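Local coordinates for glycine betaine, L-proline ABC transporter, glycine/betaine/L-proline-binding protein (ProX) (Borrelia burgdorferi, PDB 3TMG) that binds glycine betaine (trimethyl glycine) and probably serves as the substrate-binding component of an ABC transporter that imports it across the cell membrane, at residues V18-V23 with Y226-F231; V34-F39 with A46-V51; G216-N219 with A224-V227. One frame throughout, in Å; residues are numbered along the deposited sequence.

Interaction 1: residues V18-V23 with Y226-F231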
loop_
_atom_site.group_PDB
_atom_site.type_symbol
_atom_site.label_atom_id
_atom_site.label_comp_id
_atom_site.label_asym_id
_atom_site.label_seq_id
_atom_site.Cartn_x
_atom_site.Cartn_y
_atom_site.Cartn_z
ATOM N N VAL A 18 0.697 -19.874 9.496
ATOM C CA VAL A 18 1.043 -18.441 9.577
ATOM C C VAL A 18 -0.149 -17.641 9.019
ATOM O O VAL A 18 -0.844 -18.089 8.093
ATOM C CB VAL A 18 2.379 -18.120 8.881
ATOM C CG1 VAL A 18 2.268 -18.406 7.389
ATOM C CG2 VAL A 18 2.829 -16.678 9.146
ATOM N N LYS A 19 -0.389 -16.485 9.634
ATOM C CA LYS A 19 -1.497 -15.603 9.309
ATOM C C LYS A 19 -0.975 -14.218 8.943
ATOM O O LYS A 19 -0.305 -13.581 9.754
ATOM C CB LYS A 19 -2.424 -15.521 10.525
ATOM C CG LYS A 19 -3.091 -16.863 10.823
ATOM C CD LYS A 19 -4.033 -16.794 12.013
ATOM C CE LYS A 19 -4.618 -18.179 12.275
ATOM N NZ LYS A 19 -5.355 -18.148 13.556
ATOM N N ILE A 20 -1.301 -13.735 7.743
ATOM C CA ILE A 20 -0.868 -12.398 7.314
ATOM C C ILE A 20 -2.104 -11.517 7.095
ATOM O O ILE A 20 -2.999 -11.907 6.342
ATOM C CB ILE A 20 -0.057 -12.437 5.980
ATOM C CG1 ILE A 20 0.874 -13.679 5.912
ATOM C CG2 ILE A 20 0.650 -11.072 5.735
ATOM C CD1 ILE A 20 1.722 -13.741 4.638
ATOM N N GLY A 21 -2.164 -10.369 7.780
ATOM C CA GLY A 21 -3.243 -9.373 7.535
ATOM C C GLY A 21 -2.819 -8.378 6.446
ATOM O O GLY A 21 -1.626 -8.047 6.316
ATOM N N TYR A 22 -3.778 -7.927 5.638
ATOM C CA TYR A 22 -3.510 -6.930 4.603
ATOM C C TYR A 22 -4.791 -6.168 4.310
ATOM O O TYR A 22 -5.884 -6.586 4.732
ATOM C CB TYR A 22 -2.933 -7.545 3.306
ATOM C CG TYR A 22 -3.887 -8.394 2.496
ATOM C CD1 TYR A 22 -4.406 -9.598 3.012
ATOM C CD2 TYR A 22 -4.297 -7.975 1.217
ATOM C CE1 TYR A 22 -5.311 -10.371 2.278
ATOM C CE2 TYR A 22 -5.184 -8.757 0.464
ATOM C CZ TYR A 22 -5.664 -9.953 0.998
ATOM O OH TYR A 22 -6.547 -10.727 0.258
ATOM N N VAL A 23 -4.626 -5.054 3.583
ATOM C CA VAL A 23 -5.759 -4.284 3.056
ATOM C C VAL A 23 -5.606 -4.414 1.524
ATOM O O VAL A 23 -4.499 -4.390 1.016
ATOM C CB VAL A 23 -5.714 -2.795 3.464
ATOM C CG1 VAL A 23 -7.002 -2.089 2.971
ATOM C CG2 VAL A 23 -5.552 -2.680 4.979
ATOM N N TYR A 226 11.729 -15.167 10.389
ATOM C CA TYR A 226 12.836 -14.958 9.460
ATOM C C TYR A 226 12.331 -14.463 8.108
ATOM O O TYR A 226 12.883 -13.516 7.568
ATOM C CB TYR A 226 13.638 -16.267 9.318
ATOM C CG TYR A 226 14.862 -16.201 8.431
ATOM C CD1 TYR A 226 14.733 -16.066 7.041
ATOM C CD2 TYR A 226 16.168 -16.306 8.982
ATOM C CE1 TYR A 226 15.847 -16.013 6.225
ATOM C CE2 TYR A 226 17.288 -16.276 8.174
ATOM C CZ TYR A 226 17.120 -16.150 6.806
ATOM O OH TYR A 226 18.246 -16.087 6.013
ATOM N N VAL A 227 11.257 -15.068 7.572
ATOM C CA VAL A 227 10.727 -14.622 6.286
ATOM C C VAL A 227 10.209 -13.172 6.384
ATOM O O VAL A 227 10.536 -12.328 5.535
ATOM C CB VAL A 227 9.623 -15.558 5.767
ATOM C CG1 VAL A 227 9.046 -15.036 4.470
ATOM C CG2 VAL A 227 10.184 -16.969 5.592
ATOM N N PHE A 228 9.412 -12.871 7.411
ATOM C CA PHE A 228 8.973 -11.488 7.607
ATOM C C PHE A 228 10.172 -10.523 7.718
ATOM O O PHE A 228 10.139 -9.384 7.187
ATOM C CB PHE A 228 8.065 -11.353 8.850
ATOM C CG PHE A 228 6.641 -11.884 8.655
ATOM C CD1 PHE A 228 5.785 -11.314 7.707
ATOM C CD2 PHE A 228 6.154 -12.914 9.445
ATOM C CE1 PHE A 228 4.473 -11.779 7.542
ATOM C CE2 PHE A 228 4.840 -13.400 9.279
ATOM C CZ PHE A 228 3.994 -12.817 8.339
ATOM N N ASP A 229 11.223 -10.980 8.393
ATOM C CA ASP A 229 12.399 -10.134 8.648
ATOM C C ASP A 229 13.248 -9.918 7.376
ATOM O O ASP A 229 13.932 -8.897 7.257
ATOM C CB ASP A 229 13.228 -10.787 9.769
ATOM C CG ASP A 229 14.248 -9.840 10.398
ATOM O OD1 ASP A 229 14.061 -8.604 10.458
ATOM O OD2 ASP A 229 15.263 -10.363 10.839
ATOM N N HIS A 230 13.178 -10.839 6.414
ATOM C CA HIS A 230 13.994 -10.778 5.207
ATOM C C HIS A 230 13.279 -10.347 3.959
ATOM O O HIS A 230 13.922 -10.016 2.974
ATOM C CB HIS A 230 14.722 -12.132 4.957
ATOM C CG HIS A 230 15.818 -12.422 5.961
ATOM N ND1 HIS A 230 15.560 -12.903 7.196
ATOM C CD2 HIS A 230 17.212 -12.285 5.869
ATOM C CE1 HIS A 230 16.739 -13.062 7.857
ATOM N NE2 HIS A 230 17.732 -12.681 7.039
ATOM N N PHE A 231 11.944 -10.306 3.968
ATOM C CA PHE A 231 11.186 -9.890 2.787
ATOM C C PHE A 231 11.562 -8.443 2.389
ATOM O O PHE A 231 11.422 -7.531 3.191
ATOM C CB PHE A 231 9.692 -9.974 3.080
ATOM C CG PHE A 231 8.825 -9.389 1.994
ATOM C CD1 PHE A 231 8.847 -9.932 0.722
ATOM C CD2 PHE A 231 7.999 -8.291 2.255
ATOM C CE1 PHE A 231 8.040 -9.382 -0.287
ATOM C CE2 PHE A 231 7.182 -7.727 1.246
ATOM C CZ PHE A 231 7.209 -8.273 -0.011
#
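The ring of Phe-228 reaches from helix 222-230 to two aliphatic side chains of strand 16-22 and meets each in its own way. Ile-20 sits at the ring's edge, close to its plane, with CG1 4.0 Å from Phe-228 CZ. Val-18 and Phe-228 reach toward each other, with Val-18 CG2 slanting in neither over the face nor at the edge, 3.8 Å from Phe-228 CE2. The far rim of the ring, CE2 and CZ, therefore does all the touching. Ile-20 puts CG2 opposite its backbone N, which leaves CG1 beside that N and directed at the ring; its chi1 of -38° is well short of a regular staggered value.

On the same helix, Tyr-226 and His-230, two residues before and two after Phe-228, stack their rings. His-230 lays CE1 over the centre of one face of the Tyr-226 ring, 3.1 Å above its plane. The imidazole is fixed by its edge: ND1 donates to Tyr-226 O at 2.8 Å, with an N-H...O angle of 158°, and the carbonyl oxygen lies in the imidazole plane. This bond sits in the last turn of the helix, where Val-227 O also accepts from both His-230 N and Phe-231 N.

Strand 16-22 is held laterally by backbone bonds from Val-18 and Ile-20 to the neighbouring strand 44-50, and Lys-19 N bonds to Asp-66 OD2. Phe-228 also packs on Leu-91 of strand 88-105. The contact thus ties the helix to the parallel pair of strands 16-22 and 44-50 in one lobe of a periplasmic-binding-protein fold, joining segments with 202 residues between them. The three touching residues are buried and the contact is apolar, so cohesion here probably comes from dispersion and the exclusion of water, with no polar group across it to fix the ring's direction.

Interaction 2: residues V34-F39 with A46-V51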
loop_
_atom_site.group_PDB
_atom_site.type_symbol
_atom_site.label_atom_id
_atom_site.label_comp_id
_atom_site.label_asym_id
_atom_site.label_seq_id
_atom_site.Cartn_x
_atom_site.Cartn_y
_atom_site.Cartn_z
ATOM N N VAL A 34 2.257 -12.943 -2.754
ATOM C CA VAL A 34 3.638 -13.485 -2.929
ATOM C C VAL A 34 4.102 -14.203 -1.651
ATOM O O VAL A 34 4.535 -15.348 -1.731
ATOM C CB VAL A 34 4.659 -12.403 -3.312
ATOM C CG1 VAL A 34 6.115 -12.928 -3.181
ATOM C CG2 VAL A 34 4.399 -11.959 -4.739
ATOM N N LEU A 35 3.986 -13.552 -0.489
ATOM C CA LEU A 35 4.390 -14.205 0.761
ATOM C C LEU A 35 3.550 -15.440 1.094
ATOM O O LEU A 35 4.060 -16.453 1.620
ATOM C CB LEU A 35 4.456 -13.217 1.916
ATOM C CG LEU A 35 5.694 -12.299 1.908
ATOM C CD1 LEU A 35 5.789 -11.528 3.222
ATOM C CD2 LEU A 35 7.039 -13.015 1.685
ATOM N N LYS A 36 2.264 -15.397 0.748
ATOM C CA LYS A 36 1.456 -16.582 0.910
ATOM C C LYS A 36 2.076 -17.784 0.147
ATOM O O LYS A 36 2.177 -18.896 0.676
ATOM C CB LYS A 36 0.038 -16.305 0.415
ATOM C CG LYS A 36 -0.881 -17.494 0.637
ATOM C CD LYS A 36 -2.281 -17.084 0.204
ATOM C CE LYS A 36 -2.932 -18.251 -0.441
ATOM N NZ LYS A 36 -4.060 -18.668 0.408
ATOM N N VAL A 37 2.445 -17.557 -1.105
ATOM C CA VAL A 37 3.070 -18.592 -1.959
ATOM C C VAL A 37 4.403 -19.079 -1.369
ATOM O O VAL A 37 4.653 -20.277 -1.290
ATOM C CB VAL A 37 3.230 -18.076 -3.411
ATOM C CG1 VAL A 37 4.037 -19.063 -4.248
ATOM C CG2 VAL A 37 1.838 -17.879 -4.023
ATOM N N VAL A 38 5.238 -18.144 -0.924
ATOM C CA VAL A 38 6.500 -18.476 -0.264
ATOM C C VAL A 38 6.285 -19.394 0.966
ATOM O O VAL A 38 6.914 -20.481 1.053
ATOM C CB VAL A 38 7.243 -17.188 0.126
ATOM C CG1 VAL A 38 8.463 -17.525 0.954
ATOM C CG2 VAL A 38 7.616 -16.413 -1.136
ATOM N N PHE A 39 5.376 -19.002 1.878
ATOM C CA PHE A 39 5.080 -19.829 3.056
ATOM C C PHE A 39 4.488 -21.206 2.687
ATOM O O PHE A 39 4.819 -22.220 3.307
ATOM C CB PHE A 39 4.181 -19.102 4.045
ATOM C CG PHE A 39 4.887 -18.097 4.888
ATOM C CD1 PHE A 39 5.960 -18.472 5.696
ATOM C CD2 PHE A 39 4.461 -16.770 4.928
ATOM C CE1 PHE A 39 6.612 -17.523 6.491
ATOM C CE2 PHE A 39 5.095 -15.840 5.724
ATOM C CZ PHE A 39 6.181 -16.209 6.509
ATOM N N ALA A 46 -0.711 -21.210 4.940
ATOM C CA ALA A 46 -0.541 -19.766 5.025
ATOM C C ALA A 46 -1.890 -19.133 4.756
ATOM O O ALA A 46 -2.410 -19.262 3.656
ATOM C CB ALA A 46 0.485 -19.302 4.000
ATOM N N GLU A 47 -2.480 -18.498 5.759
ATOM C CA GLU A 47 -3.765 -17.835 5.542
ATOM C C GLU A 47 -3.556 -16.325 5.478
ATOM O O GLU A 47 -2.872 -15.775 6.319
ATOM C CB GLU A 47 -4.695 -18.119 6.680
ATOM C CG GLU A 47 -4.997 -19.599 6.848
ATOM C CD GLU A 47 -5.827 -19.810 8.088
ATOM O OE1 GLU A 47 -7.050 -19.568 8.020
ATOM O OE2 GLU A 47 -5.282 -20.181 9.133
ATOM N N ILE A 48 -4.202 -15.682 4.524
ATOM C CA ILE A 48 -4.134 -14.220 4.427
ATOM C C ILE A 48 -5.519 -13.651 4.672
ATOM O O ILE A 48 -6.551 -14.284 4.350
ATOM C CB ILE A 48 -3.492 -13.736 3.107
ATOM C CG1 ILE A 48 -4.326 -14.099 1.879
ATOM C CG2 ILE A 48 -2.045 -14.263 3.003
ATOM C CD1 ILE A 48 -3.769 -13.483 0.586
ATOM N N PHE A 49 -5.554 -12.482 5.276
ATOM C CA PHE A 49 -6.839 -11.913 5.691
ATOM C C PHE A 49 -6.993 -10.474 5.236
ATOM O O PHE A 49 -6.223 -9.597 5.664
ATOM C CB PHE A 49 -6.963 -11.976 7.201
ATOM C CG PHE A 49 -7.001 -13.362 7.745
ATOM C CD1 PHE A 49 -8.181 -14.076 7.774
ATOM C CD2 PHE A 49 -5.833 -13.970 8.211
ATOM C CE1 PHE A 49 -8.226 -15.366 8.316
ATOM C CE2 PHE A 49 -5.872 -15.257 8.730
ATOM C CZ PHE A 49 -7.066 -15.953 8.787
ATOM N N SER A 50 -7.999 -10.239 4.384
ATOM C CA SER A 50 -8.239 -8.918 3.814
ATOM C C SER A 50 -9.191 -8.195 4.758
ATOM O O SER A 50 -10.301 -8.633 4.948
ATOM C CB SER A 50 -8.839 -9.053 2.412
ATOM O OG SER A 50 -9.096 -7.772 1.847
ATOM N N VAL A 51 -8.718 -7.122 5.390
ATOM C CA VAL A 51 -9.461 -6.419 6.408
ATOM C C VAL A 51 -9.339 -4.897 6.197
ATOM O O VAL A 51 -8.747 -4.430 5.188
ATOM C CB VAL A 51 -9.004 -6.853 7.831
ATOM C CG1 VAL A 51 -9.308 -8.323 8.071
ATOM C CG2 VAL A 51 -7.514 -6.577 8.037
HETATM O O HOH W 1 -5.793 -17.366 2.536
#
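Lys-36 of the helix lies across Ile-48 of the following strand, within the beta-alpha-beta unit made of strand 16-22, helix 26-41 and strand 44-50. Helix segment 34-39 and strand segment 46-50 run nearly antiparallel, at 164°, with axes 8.1 Å apart at closest approach. Lys-36 starts out extended, CG opposite its backbone N and chi2 likewise trans, which lays its methylenes across the Ile-48 side chain at about a right angle: Lys-36 CB lies 3.9 Å from Ile-48 CG2, and Lys-36 CD is 3.9 Å from Ile-48 CD1. Ile-48 places CG1 between its backbone N and carbonyl carbon (chi1 65°), which turns both branches to the lysine chain.

One helical turn on, Phe-39 touches the strand through its CB, 3.7 Å from Ala-46 CB; the small methyl lets helix and strand come close, while the phenyl ring leads away to meet Tyr-44. Bends at chi3 and chi4 of Lys-36 bring its ammonium group back to the strand, where a long, weak ion pair to Glu-40 is a further partner. Lys-36 NZ donates to a water at 3.0 Å, and the same water oxygen accepts from Ile-48 N at 3.1 Å.

Interaction 3: residues G216-N219 with A224-V227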
loop_
_atom_site.group_PDB
_atom_site.type_symbol
_atom_site.label_atom_id
_atom_site.label_comp_id
_atom_site.label_asym_id
_atom_site.label_seq_id
_atom_site.Cartn_x
_atom_site.Cartn_y
_atom_site.Cartn_z
ATOM N N GLY A 216 4.940 -12.225 20.027
ATOM C CA GLY A 216 5.569 -13.528 20.380
ATOM C C GLY A 216 6.147 -14.307 19.201
ATOM O O GLY A 216 6.619 -15.419 19.378
ATOM N N LEU A 217 6.142 -13.729 17.999
ATOM C CA LEU A 217 6.439 -14.517 16.805
ATOM C C LEU A 217 7.884 -15.033 16.746
ATOM O O LEU A 217 8.135 -16.196 16.340
ATOM C CB LEU A 217 6.075 -13.753 15.495
ATOM C CG LEU A 217 6.229 -14.623 14.227
ATOM C CD1 LEU A 217 5.139 -15.677 14.123
ATOM C CD2 LEU A 217 6.201 -13.727 12.982
ATOM N N GLU A 218 8.822 -14.189 17.167
ATOM C CA GLU A 218 10.243 -14.538 17.114
ATOM C C GLU A 218 10.507 -15.782 17.956
ATOM O O GLU A 218 11.190 -16.707 17.510
ATOM C CB GLU A 218 11.116 -13.376 17.588
ATOM C CG GLU A 218 12.595 -13.639 17.384
ATOM C CD GLU A 218 13.496 -12.444 17.642
ATOM O OE1 GLU A 218 13.064 -11.416 18.232
ATOM O OE2 GLU A 218 14.669 -12.548 17.221
ATOM N N ASN A 219 9.921 -15.797 19.150
ATOM C CA ASN A 219 9.958 -16.982 20.042
ATOM C C ASN A 219 9.232 -18.218 19.477
ATOM O O ASN A 219 9.777 -19.327 19.506
ATOM C CB ASN A 219 9.429 -16.617 21.441
ATOM N N ALA A 224 9.056 -18.450 10.419
ATOM C CA ALA A 224 8.092 -17.456 9.915
ATOM C C ALA A 224 8.606 -16.053 10.189
ATOM O O ALA A 224 8.529 -15.199 9.320
ATOM C CB ALA A 224 6.683 -17.623 10.497
ATOM N N TYR A 225 9.136 -15.830 11.394
ATOM C CA TYR A 225 9.800 -14.560 11.732
ATOM C C TYR A 225 10.884 -14.196 10.723
ATOM O O TYR A 225 10.936 -13.054 10.245
ATOM C CB TYR A 225 10.388 -14.644 13.140
ATOM C CG TYR A 225 11.083 -13.386 13.594
ATOM C CD1 TYR A 225 12.424 -13.158 13.282
ATOM C CD2 TYR A 225 10.396 -12.408 14.311
ATOM C CE1 TYR A 225 13.073 -11.983 13.686
ATOM C CE2 TYR A 225 11.034 -11.241 14.731
ATOM C CZ TYR A 225 12.376 -11.033 14.424
ATOM O OH TYR A 225 13.035 -9.864 14.814
ATOM N N TYR A 226 11.729 -15.167 10.389
ATOM C CA TYR A 226 12.836 -14.958 9.460
ATOM C C TYR A 226 12.331 -14.463 8.108
ATOM O O TYR A 226 12.883 -13.516 7.568
ATOM C CB TYR A 226 13.638 -16.267 9.318
ATOM C CG TYR A 226 14.862 -16.201 8.431
ATOM C CD1 TYR A 226 14.733 -16.066 7.041
ATOM C CD2 TYR A 226 16.168 -16.306 8.982
ATOM C CE1 TYR A 226 15.847 -16.013 6.225
ATOM C CE2 TYR A 226 17.288 -16.276 8.174
ATOM C CZ TYR A 226 17.120 -16.150 6.806
ATOM O OH TYR A 226 18.246 -16.087 6.013
ATOM N N VAL A 227 11.257 -15.068 7.572
ATOM C CA VAL A 227 10.727 -14.622 6.286
ATOM C C VAL A 227 10.209 -13.172 6.384
ATOM O O VAL A 227 10.536 -12.328 5.535
ATOM C CB VAL A 227 9.623 -15.558 5.767
ATOM C CG1 VAL A 227 9.046 -15.036 4.470
ATOM C CG2 VAL A 227 10.184 -16.969 5.592
HETATM O O HOH W 2 12.632 -8.442 17.201
#
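Tyr-225 and Glu-218 both send CG away from their own backbone N, the tyrosine with chi1 at -179°, and the glutamate chain continues straight beyond CG. The result is that the whole Glu-218 side chain runs obliquely over one face of the Tyr-225 ring. It begins low at the near rim, Glu-218 CB being 3.5 Å from Tyr-225 CD2. Next, Glu-218 CG stands over the middle of the ring in a CH-pi contact, 3.8 Å from the centroid and 5° off the ring normal. The carboxylate follows, stacked flat over the phenol end with its plane 4° from that of the ring and Glu-218 CD 3.7 Å from Tyr-225 CZ.

Leu-217 packs on the helix backbone beside the ring, its CD2 3.9 Å from Tyr-225 CA, and its CD1 lies 4.4 Å from Ala-224 CB. These residues join the short helix 217-220 to the start of helix 222-230 across a tight bend, where Asp-221 OD1 accepts from Ala-224 N. Leu-217 and Ala-224 are buried on the inner side, next to Asp-66 and Phe-39 respectively, whereas Glu-218 is exposed and also touches a crystal neighbour.

A water links the two polar ends, donating to Glu-218 OE1 at 3.2 Å and lying 2.8 Å from Tyr-225 OH. The attraction therefore probably rests on the methylenes over the ring; the flat carboxylate over an electron-rich face would be somewhat disfavoured, a cost that the bridging water and the surrounding solvent probably offset.

In the fold
All three interactions belong to one lobe and lie away from the betaine pocket, although strand 16-22 runs toward it and Trp-25, a pocket residue, follows soon after. Interactions 1 and 2, centres 8 Å apart, meet through the parallel sheet: Ile-20 O is 2.8 Å from Phe-49 N, a probable hydrogen bond. Interactions 1 and 3, centres 9 Å apart, share helix 222-230, and Phe-228 CD2 packs 3.6 Å from Leu-217 CD2. Interactions 2 and 3 are 15 Å apart between centres, yet Phe-39 spans them, its CZ lying 3.6 Å from Val-227 CB. Helix 222-230 is therefore packed against strand 16-22, helix 26-41 and helix 217-220 together.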